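PDB 1RV9: conserved hypothetical protein NMB0706 from Neisseria meningitidis, which is of unknown function but belongs to the family named for multi-copper polyphenol oxidoreductase laccases and may act as an enzyme. Local coordinates for residues Q69-P74 with L251-G256; N88-L93 with S102-G107. All blocks are in the same frame, centred on the assembly; numbering follows the deposited sequence.

Interaction 1: Q69-P74 with L251-G256; sequences QQVGLP and LIWLDG
One face of the Trp253 indole is taken by Val71, whose CG1 stands 3.8 Å from the centroid of the six-membered ring and only 5° off the ring normal, a CH-pi contact nearly plumb over the ring. Leu73 reaches the same indole obliquely at its pyrrole part, with CD1 3.6 Å from Trp253 CD1. The indole gets there because its CG sits between the backbone N and the carbonyl carbon (chi1 65°), which swings the ring across the end of the helix. While Val71 CG1 (chi1 -179°) lies over the ring, CG2 packs chiefly against Leu251 CD2 at 3.8 Å and also touches the rim of the indole, bridging two residues that lie two positions apart on the strand, on the same side of it. No hydrogen bond joins the segments, so the contact rests on apolar packing. Ala110 of the neighbouring strand 110-115 touches both Val71 and Trp253, and the backbone of Trp253 pairs with Lys29 on the other neighbouring strand. Gly72, with positive phi, is the first residue to leave helical geometry, and after it Leu73 comes back to the indole. This is helix-on-sheet packing of an alpha/beta fold, the last turn of helix 57-71 lying against strand 248-254 of a mixed sheet.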
loop_
_atom_site.group_PDB
_atom_site.type_symbol
_atom_site.label_atom_id
_atom_site.label_comp_id
_atom_site.label_asym_id
_atom_site.label_seq_id
_atom_site.Cartn_x
_atom_site.Cartn_y
_atom_site.Cartn_z
ATOM N N GLN A 69 3.443 -5.877 18.327
ATOM C CA GLN A 69 4.522 -6.591 19.007
ATOM C C GLN A 69 5.726 -6.702 18.083
ATOM O O GLN A 69 6.872 -6.594 18.521
ATOM C CB GLN A 69 4.068 -7.996 19.411
ATOM C CG GLN A 69 3.028 -8.024 20.513
ATOM C CD GLN A 69 3.533 -7.399 21.797
ATOM O OE1 GLN A 69 4.538 -7.836 22.362
ATOM N NE2 GLN A 69 2.837 -6.369 22.268
ATOM N N GLN A 70 5.456 -6.927 16.802
ATOM C CA GLN A 70 6.510 -7.049 15.805
ATOM C C GLN A 70 7.165 -5.704 15.516
ATOM O O GLN A 70 8.383 -5.611 15.386
ATOM C CB GLN A 70 5.946 -7.621 14.502
ATOM C CG GLN A 70 5.631 -9.108 14.539
ATOM C CD GLN A 70 6.873 -9.954 14.746
ATOM O OE1 GLN A 70 7.879 -9.774 14.060
ATOM N NE2 GLN A 70 6.806 -10.887 15.688
ATOM N N VAL A 71 6.347 -4.663 15.425
ATOM C CA VAL A 71 6.839 -3.323 15.122
ATOM C C VAL A 71 7.555 -2.643 16.282
ATOM O O VAL A 71 8.651 -2.106 16.113
ATOM C CB VAL A 71 5.685 -2.418 14.652
ATOM C CG1 VAL A 71 6.210 -1.028 14.310
ATOM C CG2 VAL A 71 5.005 -3.046 13.442
ATOM N N GLY A 72 6.935 -2.659 17.459
ATOM C CA GLY A 72 7.548 -2.030 18.616
ATOM C C GLY A 72 7.201 -0.558 18.732
ATOM O O GLY A 72 7.780 0.165 19.542
ATOM N N LEU A 73 6.257 -0.114 17.906
ATOM C CA LEU A 73 5.800 1.276 17.893
ATOM C C LEU A 73 4.312 1.309 17.587
ATOM O O LEU A 73 3.767 0.357 17.027
ATOM C CB LEU A 73 6.499 2.078 16.786
ATOM C CG LEU A 73 7.978 2.446 16.843
ATOM C CD1 LEU A 73 8.391 3.041 15.497
ATOM C CD2 LEU A 73 8.220 3.443 17.966
ATOM N N PRO A 74 3.626 2.400 17.966
ATOM C CA PRO A 74 2.197 2.450 17.652
ATOM C C PRO A 74 2.087 2.546 16.125
ATOM O O PRO A 74 2.957 3.130 15.473
ATOM C CB PRO A 74 1.724 3.718 18.367
ATOM C CG PRO A 74 2.967 4.568 18.437
ATOM C CD PRO A 74 4.034 3.562 18.777
ATOM N N LEU A 251 3.806 -1.680 6.307
ATOM C CA LEU A 251 4.243 -0.709 7.301
ATOM C C LEU A 251 5.686 -0.296 7.106
ATOM O O LEU A 251 6.507 -1.066 6.608
ATOM C CB LEU A 251 4.093 -1.291 8.713
ATOM C CG LEU A 251 2.720 -1.786 9.169
ATOM C CD1 LEU A 251 2.424 -3.142 8.548
ATOM C CD2 LEU A 251 2.717 -1.895 10.690
ATOM N N ILE A 252 5.987 0.926 7.520
ATOM C CA ILE A 252 7.339 1.447 7.424
ATOM C C ILE A 252 7.577 2.415 8.573
ATOM O O ILE A 252 6.679 3.152 8.984
ATOM C CB ILE A 252 7.575 2.147 6.056
ATOM C CG1 ILE A 252 9.044 2.552 5.923
ATOM C CG2 ILE A 252 6.664 3.365 5.913
ATOM C CD1 ILE A 252 9.417 2.973 4.515
ATOM N N TRP A 253 8.785 2.386 9.120
ATOM C CA TRP A 253 9.115 3.284 10.208
ATOM C C TRP A 253 10.607 3.512 10.300
ATOM O O TRP A 253 11.397 2.785 9.695
ATOM C CB TRP A 253 8.582 2.736 11.542
ATOM C CG TRP A 253 9.194 1.434 12.014
ATOM C CD1 TRP A 253 10.198 1.278 12.929
ATOM C CD2 TRP A 253 8.794 0.114 11.629
ATOM N NE1 TRP A 253 10.445 -0.060 13.142
ATOM C CE2 TRP A 253 9.599 -0.796 12.354
ATOM C CE3 TRP A 253 7.838 -0.391 10.738
ATOM C CZ2 TRP A 253 9.467 -2.184 12.221
ATOM C CZ3 TRP A 253 7.707 -1.771 10.603
ATOM C CH2 TRP A 253 8.522 -2.651 11.341
ATOM N N LEU A 254 10.971 4.560 11.027
ATOM C CA LEU A 254 12.365 4.901 11.254
ATOM C C LEU A 254 12.733 4.323 12.611
ATOM O O LEU A 254 11.977 4.442 13.576
ATOM C CB LEU A 254 12.550 6.419 11.275
ATOM C CG LEU A 254 12.361 7.136 9.942
ATOM C CD1 LEU A 254 12.199 8.631 10.185
ATOM C CD2 LEU A 254 13.562 6.850 9.036
ATOM N N ASP A 255 13.888 3.675 12.669
ATOM C CA ASP A 255 14.378 3.085 13.904
ATOM C C ASP A 255 15.852 3.435 13.992
ATOM O O ASP A 255 16.714 2.641 13.619
ATOM C CB ASP A 255 14.185 1.567 13.889
ATOM C CG ASP A 255 14.894 0.877 15.038
ATOM O OD1 ASP A 255 14.997 1.487 16.121
ATOM O OD2 ASP A 255 15.338 -0.278 14.863
ATOM N N GLY A 256 16.128 4.645 14.464
ATOM C CA GLY A 256 17.502 5.090 14.581
ATOM C C GLY A 256 17.641 6.594 14.454
ATOM O O GLY A 256 18.310 7.206 15.316
#

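Interaction 2: N88-L93 with S102-G107; sequences NAAEAL and SVDDTG
The carbonyl oxygen of Val103 is gripped by two donors, Ala89 N at 2.9 Å from Val103 O and a bound water. The Ala89 bond is close to straight (N-H...O 164°), and together with the backbone bond between Val103 and Val87 it makes a parallel bridge between Asn88 and Val103. The water donates to Val103 O and to Asp104 OD2, the latter at 2.7 Å, and accepts from Ala90 N; it thereby ties the first turn after strand 86-88 to strand 101-104 where direct pairing stops. Asp104 holds the turn that follows its own strand. Its CG lies anti to the backbone N (chi1 179°), which carries the carboxylate forward over the turn, where the syn lone pair of OD1 receives Gly107 N (2.9 Å from Asp104 OD1) and that of OD2 receives the Thr106 hydroxyl (OG1 to Asp104 OD2, 2.7 Å). With the water added, both oxygens of this buried carboxylate have firm donors, an environment that would probably favour its ionised form. Beside the bridge, Ala89 CB packs against Ser102, 3.7 Å from its OG, while on the other face Asn88 OD1 lies close to Val103 CG2. The amide nitrogen of Asn88 turns instead to Glu91, with ND2 3.0 Å from OE1 and well above the carboxylate plane. Cys111 of strand 110-115 touches Ala89, Ser102 and Asp104, placing their side of the contact against the other large sheet. The whole is a parallel edge-strand pairing of a mixed sheet, extended by a water that bridges the two segments and followed by an Asx motif at Asp104.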
loop_
_atom_site.group_PDB
_atom_site.type_symbol
_atom_site.label_atom_id
_atom_site.label_comp_id
_atom_site.label_asym_id
_atom_site.label_seq_id
_atom_site.Cartn_x
_atom_site.Cartn_y
_atom_site.Cartn_z
ATOM N N ASN A 88 0.094 13.437 8.728
ATOM C CA ASN A 88 1.321 13.143 9.458
ATOM C C ASN A 88 0.955 11.964 10.348
ATOM O O ASN A 88 0.024 12.052 11.149
ATOM C CB ASN A 88 1.755 14.334 10.319
ATOM C CG ASN A 88 2.358 15.454 9.498
ATOM O OD1 ASN A 88 3.047 15.210 8.507
ATOM N ND2 ASN A 88 2.121 16.691 9.918
ATOM N N ALA A 89 1.673 10.855 10.200
ATOM C CA ALA A 89 1.374 9.662 10.980
ATOM C C ALA A 89 1.368 9.913 12.480
ATOM O O ALA A 89 0.538 9.353 13.200
ATOM C CB ALA A 89 2.363 8.550 10.639
ATOM N N ALA A 90 2.281 10.759 12.945
ATOM C CA ALA A 90 2.383 11.070 14.368
ATOM C C ALA A 90 1.130 11.760 14.903
ATOM O O ALA A 90 0.864 11.725 16.105
ATOM C CB ALA A 90 3.614 11.941 14.625
ATOM N N GLU A 91 0.358 12.378 14.013
ATOM C CA GLU A 91 -0.864 13.076 14.411
ATOM C C GLU A 91 -2.113 12.234 14.158
ATOM O O GLU A 91 -3.214 12.607 14.573
ATOM C CB GLU A 91 -1.003 14.390 13.639
ATOM C CG GLU A 91 0.154 15.359 13.786
ATOM C CD GLU A 91 -0.075 16.643 13.009
ATOM O OE1 GLU A 91 -0.278 16.572 11.779
ATOM O OE2 GLU A 91 -0.054 17.728 13.629
ATOM N N ALA A 92 -1.947 11.106 13.480
ATOM C CA ALA A 92 -3.070 10.232 13.161
ATOM C C ALA A 92 -3.435 9.223 14.245
ATOM O O ALA A 92 -4.353 8.425 14.066
ATOM C CB ALA A 92 -2.776 9.502 11.844
ATOM N N LEU A 93 -2.723 9.269 15.368
ATOM C CA LEU A 93 -2.960 8.330 16.461
ATOM C C LEU A 93 -4.051 8.680 17.474
ATOM O O LEU A 93 -4.648 7.795 18.067
ATOM C CB LEU A 93 -1.653 8.073 17.211
ATOM C CG LEU A 93 -0.471 7.635 16.346
ATOM C CD1 LEU A 93 0.749 7.448 17.237
ATOM C CD2 LEU A 93 -0.790 6.340 15.606
ATOM N N SER A 102 0.296 8.447 4.771
ATOM C CA SER A 102 0.859 9.139 5.921
ATOM C C SER A 102 2.369 9.234 5.766
ATOM O O SER A 102 2.995 8.431 5.061
ATOM C CB SER A 102 0.495 8.432 7.237
ATOM O OG SER A 102 1.228 7.233 7.428
ATOM N N VAL A 103 2.943 10.245 6.405
ATOM C CA VAL A 103 4.379 10.477 6.359
ATOM C C VAL A 103 4.910 10.639 7.778
ATOM O O VAL A 103 4.152 10.948 8.702
ATOM C CB VAL A 103 4.710 11.765 5.561
ATOM C CG1 VAL A 103 4.186 11.649 4.140
ATOM C CG2 VAL A 103 4.093 12.975 6.244
ATOM N N ASP A 104 6.207 10.414 7.951
ATOM C CA ASP A 104 6.833 10.576 9.256
ATOM C C ASP A 104 8.332 10.786 9.168
ATOM O O ASP A 104 8.993 10.236 8.291
ATOM C CB ASP A 104 6.580 9.369 10.159
ATOM C CG ASP A 104 7.246 9.526 11.510
ATOM O OD1 ASP A 104 8.227 8.804 11.797
ATOM O OD2 ASP A 104 6.793 10.404 12.278
ATOM N N ASP A 105 8.860 11.578 10.099
ATOM C CA ASP A 105 10.292 11.852 10.170
ATOM C C ASP A 105 10.727 11.885 11.635
ATOM O O ASP A 105 11.782 12.424 11.970
ATOM C CB ASP A 105 10.607 13.194 9.493
ATOM C CG ASP A 105 10.079 14.386 10.273
ATOM O OD1 ASP A 105 9.182 14.207 11.125
ATOM O OD2 ASP A 105 10.560 15.513 10.023
ATOM N N THR A 106 9.912 11.290 12.503
ATOM C CA THR A 106 10.184 11.277 13.941
ATOM C C THR A 106 10.641 9.937 14.504
ATOM O O THR A 106 11.367 9.892 15.503
ATOM C CB THR A 106 8.938 11.688 14.742
ATOM O OG1 THR A 106 7.951 10.650 14.661
ATOM C CG2 THR A 106 8.357 12.983 14.196
ATOM N N GLY A 107 10.206 8.848 13.875
ATOM C CA GLY A 107 10.558 7.525 14.357
ATOM C C GLY A 107 9.740 7.178 15.589
ATOM O O GLY A 107 10.077 6.262 16.341
HETATM O O HOH W 1 4.562 11.761 11.578
#

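How the interactions relate
Interaction 2 is nested along the chain within the long loop that interaction 1 closes, and their centres lie 12 Å apart on the same side of the molecule's centre. They belong to different mixed sheets: strand 248-254 to one, strands 86-88 and 101-104 to the other. Strand 110-115, next to 248-254, meets both contacts, and the two also touch directly. Leu254 packs on Asp105 and Gly107, Leu73 CD1 lies 3.7 Å from Gly107 O, and Pro74 meets Leu93. Helix 57-71 and the two sheets are thus packed in succession, consistent with the alpha-beta-beta-alpha layering of this protein.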